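Local coordinates for protein light Chain (Clostridium botulinum, PDB 6BVD) that probably acts as a zinc-dependent endopeptidase that cleaves a SNARE protein of the neuronal fusion machinery, as other botulinum neurotoxin light chains do, at residues 3-8 against 108-113; 16-21 against 141-146; 122-127 against 174-179; 130-135 against 306-311; 299-304 against 332-337. One frame throughout, in Å; residues are numbered along the deposited sequence.

Contact 1: residues 3-8 against 108-113; sequences MPVVIN and ILLEEI
Val5 reaches helix 104-115 with both methyl branches because its first torsion (chi1 -42°) turns CG1 anti to its own carbonyl carbon and CG2 between the backbone N and that carbon. The two methyls meet two consecutive helix residues: CG1 lies 4.0 Å from the backbone N of Glu111, and CG2 lies 4.2 Å from CB of Leu110. On Leu110 the CG carbon also stands anti to the carbonyl carbon (chi1 -67°), which brings CD1 to CD1 of Ile7 at 4.2 Å. The leucine runs at roughly right angles to both aliphatic partners, so each pair meets at isolated methyl or methylene groups and not along its length. Glu111 differs. Its chain is extended beyond CG and brings OE2 to 2.9 Å from the carbonyl O of Met3. Both atoms are acceptors and are not hydrogen-bonded as modelled, and the poor order of Met3 makes this approach doubtful. The amide of Asn101 holds the backbone O of Val5, and Phe97 of helix 83-100 packs on both Ile7 and Leu110. Leu110 also touches Leu230; helix 104-115 is thus in contact both with the N-terminal arm, through Val5 and Ile7, and with helix 222-237, carrier of the zinc ligands His228 and His232 in the HExxH motif characteristic of zincin metalloproteases.

Contact 2: residues 16-21 against 141-146; sequences VNDNTI and VKLANG
Asp18 and Ala144 form the tight part of this contact, and a water marks its looser side. The backbone N of Ala144 donates to OD1 of Asp18 at 2.8 Å with an N-H...O angle of 161°, and the oxygen accepts on its syn lone pair, the side of OD2. The same OD1 lies against both CB and the CD2 methyl of Leu143, at 3.4 and 3.6 Å, the two side chains crossing at about a right angle. Val16 adds an apolar touch: with CG1 anti to the backbone N (chi1 167°), that methyl reaches 4.0 Å from CB of Ala144. The outer oxygen, OD2, instead receives a hydrogen bond from a water at 2.6 Å, and this water accepts from the backbone N of Asn145 at 3.1 Å. Each carboxylate oxygen thus serves a successive peptide N of the type I turn from Leu143 to Gly146, one directly and one through solvent. On the facing loop, OD1 of Asn17 accepts from the N of Asn19 in an Asx turn that spans Asp18, and takes Ile21 N as a second donor. The contact lies where strand 138-142 ends, beside strands 21-24 and 148-152 of the large mixed sheet: Lys142 bonds through its backbone to Tyr23, Val141 pairs with Val149, and Val16 rests on Tyr23.

Contact 3: residues 122-127 against 174-179; sequences NSYTQE and YSPYQS
A type I beta turn from Asn122 to Thr125, overlaid with an Asx turn, presents the side chains of Asn122 and Thr125 to the ring of Tyr174 in the loop that follows strand 168-171. Two side chains hold the turn: OD1 of Asn122 accepts from the backbone N of Tyr124 at 3.0 Å, tilted 16° from the carbonyl plane, while OG1 of Thr125, lying between its backbone N and carbonyl carbon (chi1 62°), can accept from the backbone N of Asn122. Fixed in this way, the amide of Asn122 comes up to one corner of the Tyr174 ring, with ND2 and OD1 both 3.5 Å from CD2. The planes of amide and ring are 54° apart, which is neither a flat stack nor a T-shaped one. Next to it, CG2 of Thr125 reaches CE2 of Tyr174 at 3.8 Å. The carbonyl O of Tyr124 lies at the ring edge, close to its plane. Pro176 closes the arrangement. Its CD sits over one face of the Tyr174 ring, offset toward the rim, and its CG meets CB of Tyr124 at 4.0 Å, so the proline touches both tyrosines. Around the turn, Arg300 of helix 280-301 packs on Thr125 and makes a weak hydrogen bond to the carbonyl O of Asn122. Solvent completes the outer side: one water donates to the carbonyl O of Tyr124 at 2.7 Å and lies 3.0 Å from OH of Tyr174, to which it is also hydrogen-bonded.

Contact 4: residues 130-135 against 306-311; sequences FTTNNR and TATALI
Phe130 and its facing partners are joined first by backbone bonds: the N of Phe130 donates to the carbonyl O of Thr306 at 2.8 Å (N-H...O 165°), and the N of Thr308 returns a bond to the O of Phe130 at 3.0 Å. The CA of Ala307 adds a C-H...O contact to that same oxygen at 3.3 Å. These bonds flank Ala307, the pattern of a parallel bridge, and they belong to the short two-stranded parallel sheet of 129-130 and 306-307. Past the bridge, side-chain hydroxyls take over. OG1 of Thr132 and OG1 of Thr308 are hydrogen-bonded at 2.6 Å, and either may be the donor. Similar first torsions (chi1 66° and 60°) place each OG1 between its backbone N and carbonyl carbon, where the two hydroxyls meet as the side chains run alongside one another in opposing senses. CB of Ala309 packs on the Thr132 hydroxyl at 3.5 Å. Apolar contact lies on the face shared by Phe130 and Ala307, whose CB atoms are 3.9 Å apart. Here CD1 of Ile311 comes to 4.1 Å from CB of Phe130, and the phenyl ring runs on to Phe316 and Ile313.

Contact 5: residues 299-304 against 332-337; sequences SRLNKV and GVYSVD
Asn302, next after Leu301 of helix 280-301, docks on the edge of the beta hairpin made by strands 327-328 and 334-335, and its amide pairs with Tyr334 much as the peptide of a further strand would. OD1 accepts from the backbone N of Tyr334 at 2.8 Å, with an almost straight N-H...O angle of 176°, while ND2 donates to the carbonyl O of the same residue at 3.0 Å. Both acceptor oxygens are met in the carbonyl plane on a lone pair, and the tyrosine O lies close to the plane of the amide, so two bonds to one residue fix the rotation of the group. CG of Asn302 stands anti to its carbonyl carbon (chi1 -75°), bringing the amide to the Tyr334 backbone. A water also donates to OD1, and its second hydrogen goes to the carbonyl O of Gly332, 2.7 Å from the water oxygen. Leu301 differs: CG is anti to the backbone N (chi1 -174°), and this lays CD2 over one face of the Tyr334 ring in a CH-pi contact, 3.8 Å from the centroid and close to the ring normal. On the opposite face of the ring lies the Gly332 carbonyl O, towards the rim. Lys317 of helix 313-323 packs on both Leu301 and Tyr334. Beside the amide, CG1 of Val333 rests 3.7 Å from ND2 of Asn302.

How the contacts relate
Contacts 3, 4 and 5 form one cluster on the same side of the chain's centre, contacts 3 and 4 having centres about 14 Å apart. CE1 of Tyr174 lies 3.5 Å from CB of Asn134, joining contacts 3 and 4, while CZ of Phe130 touches CD1 of Leu301 at 3.8 Å, joining contacts 4 and 5. Contact 1 meets contact 2 through ND2 of Asn8 and CG2 of Thr20, 3.7 Å apart, but its nearest atoms stay about 15 Å from those of contact 4. Contact 1 packs against helix 222-237, which carries zinc ligands His228 and His232, and the Ile7 side chain is about 12 Å from the bound calcium ion.

Contact 1: residues 3-8 against 108-113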
# COMPACT_ATOMS: atom_id res chain seq x y z
N MET A 3 3.31 -5.44 -16.94
CA MET A 3 2.71 -4.42 -17.79
C MET A 3 2.35 -3.17 -16.98
O MET A 3 2.59 -2.05 -17.44
CB MET A 3 1.50 -5.00 -18.51
CG MET A 3 1.75 -6.41 -19.03
SD MET A 3 0.40 -7.11 -20.01
CE MET A 3 -0.99 -6.86 -18.92
N PRO A 4 1.78 -3.34 -15.76
CA PRO A 4 1.73 -2.13 -14.93
C PRO A 4 3.15 -1.70 -14.56
O PRO A 4 4.05 -2.54 -14.46
CB PRO A 4 0.92 -2.55 -13.70
CG PRO A 4 0.16 -3.78 -14.13
CD PRO A 4 1.06 -4.47 -15.13
N VAL A 5 3.36 -0.40 -14.41
CA VAL A 5 4.70 0.08 -14.15
C VAL A 5 5.13 -0.19 -12.70
O VAL A 5 4.31 -0.49 -11.81
CB VAL A 5 4.82 1.58 -14.45
CG1 VAL A 5 4.09 1.89 -15.74
CG2 VAL A 5 4.26 2.43 -13.32
N VAL A 6 6.43 -0.10 -12.49
CA VAL A 6 7.04 -0.21 -11.18
C VAL A 6 7.24 1.17 -10.54
O VAL A 6 7.81 2.09 -11.15
CB VAL A 6 8.41 -0.92 -11.30
CG1 VAL A 6 9.16 -0.89 -9.99
CG2 VAL A 6 8.20 -2.35 -11.82
N ILE A 7 6.74 1.34 -9.31
CA ILE A 7 6.96 2.57 -8.57
C ILE A 7 8.17 2.39 -7.65
O ILE A 7 8.19 1.47 -6.84
CB ILE A 7 5.70 2.96 -7.75
CG1 ILE A 7 4.48 3.13 -8.69
CG2 ILE A 7 5.96 4.21 -6.96
CD1 ILE A 7 4.69 4.16 -9.84
N ASN A 8 9.21 3.22 -7.80
CA ASN A 8 10.40 3.11 -6.94
C ASN A 8 10.29 3.87 -5.62
O ASN A 8 9.64 4.89 -5.59
CB ASN A 8 11.63 3.62 -7.72
CG ASN A 8 11.82 2.89 -9.02
OD1 ASN A 8 11.90 1.67 -9.03
ND2 ASN A 8 11.89 3.62 -10.11
N ILE A 108 -3.26 2.23 -16.46
CA ILE A 108 -3.23 2.51 -17.88
C ILE A 108 -2.69 3.94 -18.10
O ILE A 108 -1.86 4.18 -19.00
CB ILE A 108 -4.64 2.35 -18.53
CG1 ILE A 108 -5.22 0.96 -18.31
CG2 ILE A 108 -4.56 2.60 -20.02
CD1 ILE A 108 -4.44 -0.13 -18.94
N LEU A 109 -3.14 4.90 -17.28
CA LEU A 109 -2.59 6.28 -17.35
C LEU A 109 -1.04 6.31 -17.17
O LEU A 109 -0.31 6.94 -17.96
CB LEU A 109 -3.22 7.16 -16.29
CG LEU A 109 -2.63 8.57 -16.16
CD1 LEU A 109 -2.77 9.34 -17.47
CD2 LEU A 109 -3.38 9.31 -15.06
N LEU A 110 -0.55 5.63 -16.14
CA LEU A 110 0.90 5.63 -15.89
C LEU A 110 1.71 4.94 -17.00
O LEU A 110 2.84 5.42 -17.32
CB LEU A 110 1.22 5.01 -14.55
CG LEU A 110 0.73 5.80 -13.33
CD1 LEU A 110 1.23 5.15 -12.00
CD2 LEU A 110 1.15 7.26 -13.40
N GLU A 111 1.15 3.88 -17.61
CA GLU A 111 1.79 3.21 -18.78
C GLU A 111 1.91 4.17 -19.98
O GLU A 111 2.92 4.17 -20.72
CB GLU A 111 1.01 1.95 -19.20
CG GLU A 111 1.12 0.78 -18.24
CD GLU A 111 -0.00 -0.25 -18.39
OE1 GLU A 111 -0.72 -0.24 -19.42
OE2 GLU A 111 -0.17 -1.09 -17.47
N GLU A 112 0.89 5.01 -20.19
CA GLU A 112 0.98 6.04 -21.22
C GLU A 112 2.05 7.05 -20.92
O GLU A 112 2.80 7.43 -21.82
CB GLU A 112 -0.37 6.78 -21.39
CG GLU A 112 -1.42 5.94 -22.06
CD GLU A 112 -1.18 5.82 -23.54
OE1 GLU A 112 -0.46 6.67 -24.09
OE2 GLU A 112 -1.69 4.90 -24.17
N ILE A 113 2.12 7.53 -19.69
CA ILE A 113 3.13 8.50 -19.30
C ILE A 113 4.57 7.94 -19.51
O ILE A 113 5.52 8.68 -19.78
CB ILE A 113 2.94 8.93 -17.85
CG1 ILE A 113 1.62 9.74 -17.71
CG2 ILE A 113 4.06 9.82 -17.41
CD1 ILE A 113 1.60 11.02 -18.55

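Contact 2: residues 16-21 against 141-146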
# COMPACT_ATOMS: atom_id res chain seq x y z
N VAL A 16 23.59 8.80 -4.47
CA VAL A 16 23.44 8.63 -5.93
C VAL A 16 23.75 7.19 -6.33
O VAL A 16 24.64 6.57 -5.75
CB VAL A 16 24.35 9.64 -6.67
CG1 VAL A 16 24.49 9.30 -8.19
CG2 VAL A 16 23.80 11.03 -6.46
N ASN A 17 23.01 6.64 -7.29
CA ASN A 17 23.20 5.21 -7.60
C ASN A 17 23.15 4.92 -9.10
O ASN A 17 23.04 3.77 -9.51
CB ASN A 17 22.14 4.35 -6.85
CG ASN A 17 20.69 4.74 -7.22
OD1 ASN A 17 20.43 5.08 -8.35
ND2 ASN A 17 19.74 4.59 -6.26
N ASP A 18 23.22 5.98 -9.91
CA ASP A 18 23.22 5.88 -11.38
C ASP A 18 22.02 5.15 -11.96
O ASP A 18 22.10 4.61 -13.06
CB ASP A 18 24.50 5.18 -11.88
CG ASP A 18 25.76 5.94 -11.53
OD1 ASP A 18 25.66 7.09 -11.07
OD2 ASP A 18 26.87 5.37 -11.72
N ASN A 19 20.92 5.07 -11.22
CA ASN A 19 19.75 4.35 -11.68
C ASN A 19 18.48 5.11 -11.27
O ASN A 19 17.85 5.73 -12.11
CB ASN A 19 19.73 2.90 -11.15
CG ASN A 19 18.47 2.16 -11.52
OD1 ASN A 19 17.86 2.42 -12.57
ND2 ASN A 19 18.05 1.22 -10.67
N THR A 20 18.15 5.08 -9.98
CA THR A 20 16.96 5.83 -9.53
C THR A 20 17.28 7.17 -8.90
O THR A 20 16.37 7.99 -8.66
CB THR A 20 16.11 5.00 -8.53
OG1 THR A 20 16.92 4.50 -7.45
CG2 THR A 20 15.51 3.82 -9.24
N ILE A 21 18.57 7.41 -8.61
CA ILE A 21 18.98 8.67 -8.01
C ILE A 21 20.26 9.18 -8.64
O ILE A 21 21.33 8.57 -8.42
CB ILE A 21 19.23 8.55 -6.52
CG1 ILE A 21 17.99 8.00 -5.79
CG2 ILE A 21 19.58 9.89 -5.94
CD1 ILE A 21 18.24 7.87 -4.34
N VAL A 141 23.05 14.54 -17.19
CA VAL A 141 23.02 14.02 -15.82
C VAL A 141 24.45 13.71 -15.34
O VAL A 141 25.32 13.36 -16.14
CB VAL A 141 22.15 12.74 -15.65
CG1 VAL A 141 20.79 12.90 -16.34
CG2 VAL A 141 22.85 11.50 -16.14
N LYS A 142 24.68 13.91 -14.06
CA LYS A 142 26.00 13.68 -13.49
C LYS A 142 25.99 12.41 -12.63
O LYS A 142 25.19 12.27 -11.69
CB LYS A 142 26.45 14.92 -12.70
CG LYS A 142 27.85 14.83 -12.11
CD LYS A 142 28.14 16.03 -11.22
CE LYS A 142 28.29 17.31 -12.04
NZ LYS A 142 28.42 18.52 -11.15
N LEU A 143 26.79 11.43 -13.03
CA LEU A 143 26.82 10.14 -12.35
C LEU A 143 27.63 10.14 -11.03
O LEU A 143 28.27 11.13 -10.65
CB LEU A 143 27.34 9.07 -13.31
CG LEU A 143 26.53 8.91 -14.61
CD1 LEU A 143 27.22 7.95 -15.57
CD2 LEU A 143 25.06 8.48 -14.38
N ALA A 144 27.59 9.01 -10.33
CA ALA A 144 28.28 8.86 -9.05
C ALA A 144 29.78 9.16 -9.17
O ALA A 144 30.35 9.81 -8.29
CB ALA A 144 28.08 7.46 -8.51
N ASN A 145 30.41 8.71 -10.24
CA ASN A 145 31.85 8.97 -10.41
C ASN A 145 32.11 10.36 -10.98
O ASN A 145 33.26 10.72 -11.27
CB ASN A 145 32.54 7.92 -11.30
CG ASN A 145 32.04 7.93 -12.74
OD1 ASN A 145 31.32 8.83 -13.16
ND2 ASN A 145 32.48 6.96 -13.52
N GLY A 146 31.05 11.12 -11.23
CA GLY A 146 31.22 12.45 -11.77
C GLY A 146 31.16 12.57 -13.29
O GLY A 146 31.18 13.69 -13.79
O HOH W 1 29.25 6.38 -11.85

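Contact 3: residues 122-127 against 174-179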
# COMPACT_ATOMS: atom_id res chain seq x y z
N ASN A 122 11.67 18.33 -34.37
CA ASN A 122 10.58 19.29 -34.31
C ASN A 122 10.55 20.17 -35.56
O ASN A 122 11.26 19.89 -36.54
CB ASN A 122 10.69 20.13 -33.03
CG ASN A 122 12.02 20.89 -32.92
OD1 ASN A 122 12.28 21.80 -33.69
ND2 ASN A 122 12.83 20.54 -31.93
N SER A 123 9.74 21.24 -35.55
CA SER A 123 9.60 22.03 -36.77
C SER A 123 10.92 22.58 -37.31
O SER A 123 11.07 22.68 -38.51
CB SER A 123 8.62 23.19 -36.55
OG SER A 123 7.33 22.63 -36.39
N TYR A 124 11.86 22.87 -36.42
CA TYR A 124 13.12 23.51 -36.78
C TYR A 124 14.33 22.58 -36.71
O TYR A 124 15.45 23.06 -36.47
CB TYR A 124 13.35 24.70 -35.86
CG TYR A 124 12.31 25.77 -36.07
CD1 TYR A 124 11.80 26.05 -37.33
CD2 TYR A 124 11.78 26.45 -34.99
CE1 TYR A 124 10.81 27.05 -37.53
CE2 TYR A 124 10.79 27.44 -35.18
CZ TYR A 124 10.32 27.72 -36.44
OH TYR A 124 9.33 28.70 -36.60
N THR A 125 14.12 21.27 -36.91
CA THR A 125 15.25 20.33 -37.05
C THR A 125 15.12 19.62 -38.40
O THR A 125 14.06 19.65 -39.02
CB THR A 125 15.32 19.29 -35.88
OG1 THR A 125 14.14 18.47 -35.86
CG2 THR A 125 15.47 19.97 -34.53
N GLN A 126 16.22 19.04 -38.90
CA GLN A 126 16.21 18.35 -40.20
C GLN A 126 15.30 17.11 -40.22
O GLN A 126 15.39 16.25 -39.34
CB GLN A 126 17.64 17.90 -40.58
CG GLN A 126 18.57 19.05 -40.81
CD GLN A 126 19.21 19.56 -39.52
OE1 GLN A 126 18.93 19.04 -38.42
NE2 GLN A 126 20.05 20.59 -39.64
N GLU A 127 14.50 17.00 -41.28
CA GLU A 127 13.53 15.90 -41.41
C GLU A 127 14.20 14.52 -41.52
O GLU A 127 13.64 13.53 -41.05
CB GLU A 127 12.63 16.12 -42.63
CG GLU A 127 11.86 17.45 -42.55
CD GLU A 127 10.80 17.61 -43.62
OE1 GLU A 127 10.34 16.58 -44.17
OE2 GLU A 127 10.42 18.77 -43.92
N TYR A 174 12.33 24.92 -27.77
CA TYR A 174 13.61 24.82 -28.49
C TYR A 174 13.91 26.15 -29.19
O TYR A 174 13.03 26.73 -29.83
CB TYR A 174 13.57 23.67 -29.52
CG TYR A 174 14.78 23.51 -30.41
CD1 TYR A 174 16.06 23.35 -29.88
CD2 TYR A 174 14.65 23.48 -31.80
CE1 TYR A 174 17.17 23.21 -30.70
CE2 TYR A 174 15.76 23.31 -32.64
CZ TYR A 174 17.02 23.18 -32.08
OH TYR A 174 18.14 23.03 -32.88
N SER A 175 15.13 26.65 -29.03
CA SER A 175 15.54 27.83 -29.75
C SER A 175 16.89 27.61 -30.42
O SER A 175 17.91 27.86 -29.80
CB SER A 175 15.62 29.04 -28.85
OG SER A 175 15.97 30.16 -29.67
N PRO A 176 16.87 27.20 -31.70
CA PRO A 176 18.09 26.87 -32.47
C PRO A 176 19.00 28.09 -32.70
O PRO A 176 20.22 28.05 -32.49
CB PRO A 176 17.56 26.35 -33.81
CG PRO A 176 16.11 26.71 -33.86
CD PRO A 176 15.63 27.05 -32.48
N TYR A 177 18.37 29.19 -33.12
CA TYR A 177 19.09 30.40 -33.44
C TYR A 177 18.11 31.55 -33.57
O TYR A 177 16.89 31.33 -33.59
CB TYR A 177 19.89 30.22 -34.73
CG TYR A 177 19.15 29.45 -35.80
CD1 TYR A 177 19.46 28.12 -36.08
CD2 TYR A 177 18.14 30.05 -36.54
CE1 TYR A 177 18.77 27.41 -37.07
CE2 TYR A 177 17.46 29.35 -37.53
CZ TYR A 177 17.77 28.04 -37.79
OH TYR A 177 17.06 27.37 -38.77
N GLN A 178 18.65 32.76 -33.62
CA GLN A 178 17.89 33.99 -33.85
C GLN A 178 16.67 34.18 -32.96
O GLN A 178 15.69 34.81 -33.39
CB GLN A 178 17.45 34.05 -35.31
CG GLN A 178 18.62 34.18 -36.30
CD GLN A 178 18.14 34.57 -37.68
OE1 GLN A 178 17.58 35.66 -37.87
NE2 GLN A 178 18.31 33.66 -38.64
N SER A 179 16.75 33.68 -31.73
CA SER A 179 15.70 33.85 -30.72
C SER A 179 14.39 33.16 -31.10
O SER A 179 13.38 33.34 -30.45
CB SER A 179 15.42 35.34 -30.46
OG SER A 179 16.58 36.01 -30.01
O HOH W 2 18.03 22.90 -35.84
O HOH W 3 15.83 25.17 -38.86

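Contact 4: residues 130-135 against 306-311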
# COMPACT_ATOMS: atom_id res chain seq x y z
N PHE A 130 16.93 11.86 -36.82
CA PHE A 130 16.47 11.75 -35.43
C PHE A 130 17.37 12.65 -34.59
O PHE A 130 18.57 12.36 -34.43
CB PHE A 130 16.52 10.31 -34.90
CG PHE A 130 15.29 9.48 -35.24
CD1 PHE A 130 14.06 10.08 -35.50
CD2 PHE A 130 15.40 8.09 -35.35
CE1 PHE A 130 12.94 9.28 -35.84
CE2 PHE A 130 14.30 7.30 -35.68
CZ PHE A 130 13.06 7.90 -35.92
N THR A 131 16.81 13.74 -34.07
CA THR A 131 17.58 14.72 -33.31
C THR A 131 17.42 14.58 -31.79
O THR A 131 16.32 14.73 -31.22
CB THR A 131 17.19 16.13 -33.76
OG1 THR A 131 17.51 16.26 -35.15
CG2 THR A 131 17.95 17.17 -32.98
N THR A 132 18.54 14.28 -31.13
CA THR A 132 18.56 14.02 -29.71
C THR A 132 19.21 15.15 -28.92
O THR A 132 19.09 15.21 -27.73
CB THR A 132 19.33 12.73 -29.37
OG1 THR A 132 20.71 12.91 -29.71
CG2 THR A 132 18.77 11.56 -30.13
N ASN A 133 19.90 16.06 -29.58
CA ASN A 133 20.80 16.92 -28.82
C ASN A 133 20.25 18.31 -28.57
O ASN A 133 20.87 19.32 -28.93
CB ASN A 133 22.16 17.03 -29.53
CG ASN A 133 22.03 17.51 -30.96
OD1 ASN A 133 20.97 17.39 -31.58
ND2 ASN A 133 23.10 18.08 -31.48
N ASN A 134 19.04 18.39 -28.01
CA ASN A 134 18.56 19.66 -27.51
C ASN A 134 17.60 19.46 -26.31
O ASN A 134 17.19 18.31 -26.00
CB ASN A 134 17.92 20.48 -28.63
CG ASN A 134 16.66 19.84 -29.19
OD1 ASN A 134 15.66 19.72 -28.48
ND2 ASN A 134 16.67 19.51 -30.48
N ARG A 135 17.25 20.56 -25.65
CA ARG A 135 16.63 20.50 -24.33
C ARG A 135 15.19 20.03 -24.34
O ARG A 135 14.63 19.76 -23.25
CB ARG A 135 16.68 21.86 -23.65
CG ARG A 135 15.82 22.89 -24.32
CD ARG A 135 15.45 23.95 -23.33
NE ARG A 135 16.55 24.91 -23.15
CZ ARG A 135 16.56 26.15 -23.62
NH1 ARG A 135 15.57 26.60 -24.38
NH2 ARG A 135 17.62 26.92 -23.40
N THR A 306 19.29 8.99 -40.36
CA THR A 306 20.42 9.17 -39.46
C THR A 306 19.99 9.72 -38.10
O THR A 306 18.84 10.16 -37.93
CB THR A 306 21.48 10.12 -40.11
OG1 THR A 306 22.73 10.00 -39.42
CG2 THR A 306 21.03 11.55 -40.12
N ALA A 307 20.90 9.70 -37.13
CA ALA A 307 20.57 10.18 -35.79
C ALA A 307 21.73 10.98 -35.26
O ALA A 307 22.84 10.79 -35.73
CB ALA A 307 20.24 9.03 -34.87
N THR A 308 21.48 11.87 -34.29
CA THR A 308 22.57 12.65 -33.69
C THR A 308 23.24 11.91 -32.55
O THR A 308 24.11 12.45 -31.88
CB THR A 308 22.09 14.01 -33.16
OG1 THR A 308 21.09 13.81 -32.14
CG2 THR A 308 21.56 14.86 -34.28
N ALA A 309 22.85 10.66 -32.31
CA ALA A 309 23.48 9.88 -31.27
C ALA A 309 23.53 8.44 -31.69
O ALA A 309 22.85 8.03 -32.65
CB ALA A 309 22.74 10.02 -29.94
N LEU A 310 24.30 7.65 -30.96
CA LEU A 310 24.34 6.22 -31.20
C LEU A 310 23.08 5.57 -30.64
O LEU A 310 23.10 5.00 -29.55
CB LEU A 310 25.59 5.61 -30.57
CG LEU A 310 26.90 6.28 -31.02
CD1 LEU A 310 28.06 5.96 -30.08
CD2 LEU A 310 27.22 5.84 -32.45
N ILE A 311 21.98 5.68 -31.38
CA ILE A 311 20.73 5.03 -31.00
C ILE A 311 20.37 4.09 -32.12
O ILE A 311 20.86 4.25 -33.23
CB ILE A 311 19.57 6.04 -30.80
CG1 ILE A 311 19.31 6.80 -32.10
CG2 ILE A 311 19.90 6.97 -29.68
CD1 ILE A 311 18.11 7.77 -32.06

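Contact 5: residues 299-304 against 332-337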
# COMPACT_ATOMS: atom_id res chain seq x y z
N SER A 299 5.10 11.61 -42.74
CA SER A 299 5.89 12.02 -43.90
C SER A 299 7.38 12.18 -43.56
O SER A 299 8.26 11.80 -44.33
CB SER A 299 5.32 13.32 -44.48
OG SER A 299 5.94 13.65 -45.70
N ARG A 300 7.63 12.79 -42.42
CA ARG A 300 8.98 13.04 -41.95
C ARG A 300 9.67 11.73 -41.52
O ARG A 300 10.87 11.55 -41.73
CB ARG A 300 8.93 14.06 -40.80
CG ARG A 300 10.24 14.29 -40.11
CD ARG A 300 10.04 14.93 -38.77
NE ARG A 300 9.86 16.36 -38.90
CZ ARG A 300 10.77 17.27 -38.59
NH1 ARG A 300 11.98 16.93 -38.15
NH2 ARG A 300 10.47 18.55 -38.74
N LEU A 301 8.90 10.80 -40.96
CA LEU A 301 9.43 9.51 -40.54
C LEU A 301 9.89 8.69 -41.75
O LEU A 301 10.80 7.85 -41.63
CB LEU A 301 8.36 8.73 -39.72
CG LEU A 301 8.75 7.42 -39.05
CD1 LEU A 301 9.86 7.70 -37.99
CD2 LEU A 301 7.53 6.79 -38.36
N ASN A 302 9.28 8.92 -42.91
CA ASN A 302 9.71 8.22 -44.14
C ASN A 302 11.09 8.69 -44.64
O ASN A 302 11.74 8.01 -45.44
CB ASN A 302 8.68 8.40 -45.25
CG ASN A 302 7.43 7.55 -45.03
OD1 ASN A 302 7.53 6.40 -44.66
ND2 ASN A 302 6.26 8.14 -45.27
N LYS A 303 11.52 9.84 -44.12
CA LYS A 303 12.78 10.43 -44.56
C LYS A 303 13.97 10.17 -43.63
O LYS A 303 15.11 10.44 -44.00
CB LYS A 303 12.60 11.95 -44.72
CG LYS A 303 11.54 12.35 -45.76
CD LYS A 303 11.44 13.87 -45.88
CE LYS A 303 10.55 14.30 -47.03
NZ LYS A 303 9.13 13.83 -46.89
N VAL A 304 13.73 9.65 -42.44
CA VAL A 304 14.79 9.54 -41.45
C VAL A 304 15.84 8.48 -41.84
O VAL A 304 15.48 7.34 -42.12
CB VAL A 304 14.22 9.23 -40.06
CG1 VAL A 304 15.35 8.83 -39.09
CG2 VAL A 304 13.43 10.43 -39.52
N GLY A 332 7.43 -0.49 -46.58
CA GLY A 332 7.94 0.18 -45.41
C GLY A 332 7.55 1.65 -45.30
O GLY A 332 8.11 2.38 -44.48
N VAL A 333 6.58 2.08 -46.11
CA VAL A 333 6.15 3.48 -46.11
C VAL A 333 5.04 3.76 -45.08
O VAL A 333 4.04 3.05 -45.02
CB VAL A 333 5.68 3.92 -47.51
CG1 VAL A 333 5.16 5.35 -47.49
CG2 VAL A 333 6.85 3.79 -48.50
N TYR A 334 5.27 4.79 -44.26
CA TYR A 334 4.34 5.16 -43.19
C TYR A 334 3.28 6.14 -43.67
O TYR A 334 3.56 7.03 -44.48
CB TYR A 334 5.10 5.76 -41.98
CG TYR A 334 6.12 4.81 -41.37
CD1 TYR A 334 5.73 3.75 -40.57
CD2 TYR A 334 7.49 5.02 -41.56
CE1 TYR A 334 6.67 2.87 -40.00
CE2 TYR A 334 8.44 4.14 -41.00
CZ TYR A 334 8.02 3.07 -40.23
OH TYR A 334 8.96 2.20 -39.67
N SER A 335 2.06 6.00 -43.17
CA SER A 335 1.04 7.01 -43.47
C SER A 335 -0.03 7.02 -42.38
O SER A 335 -0.05 6.13 -41.55
CB SER A 335 0.39 6.74 -44.82
OG SER A 335 -0.37 5.53 -44.79
N VAL A 336 -0.92 8.00 -42.40
CA VAL A 336 -2.02 8.00 -41.44
C VAL A 336 -3.20 7.18 -41.96
O VAL A 336 -3.65 7.37 -43.10
CB VAL A 336 -2.45 9.43 -41.07
CG1 VAL A 336 -3.78 9.44 -40.27
CG2 VAL A 336 -1.35 10.13 -40.29
N ASP A 337 -3.63 6.21 -41.16
CA ASP A 337 -4.89 5.49 -41.36
C ASP A 337 -6.00 6.20 -40.58
O ASP A 337 -5.88 6.34 -39.36
CB ASP A 337 -4.74 4.03 -40.91
CG ASP A 337 -6.05 3.26 -40.93
OD1 ASP A 337 -6.95 3.57 -40.11
OD2 ASP A 337 -6.19 2.33 -41.74
O HOH W 4 9.58 4.66 -44.70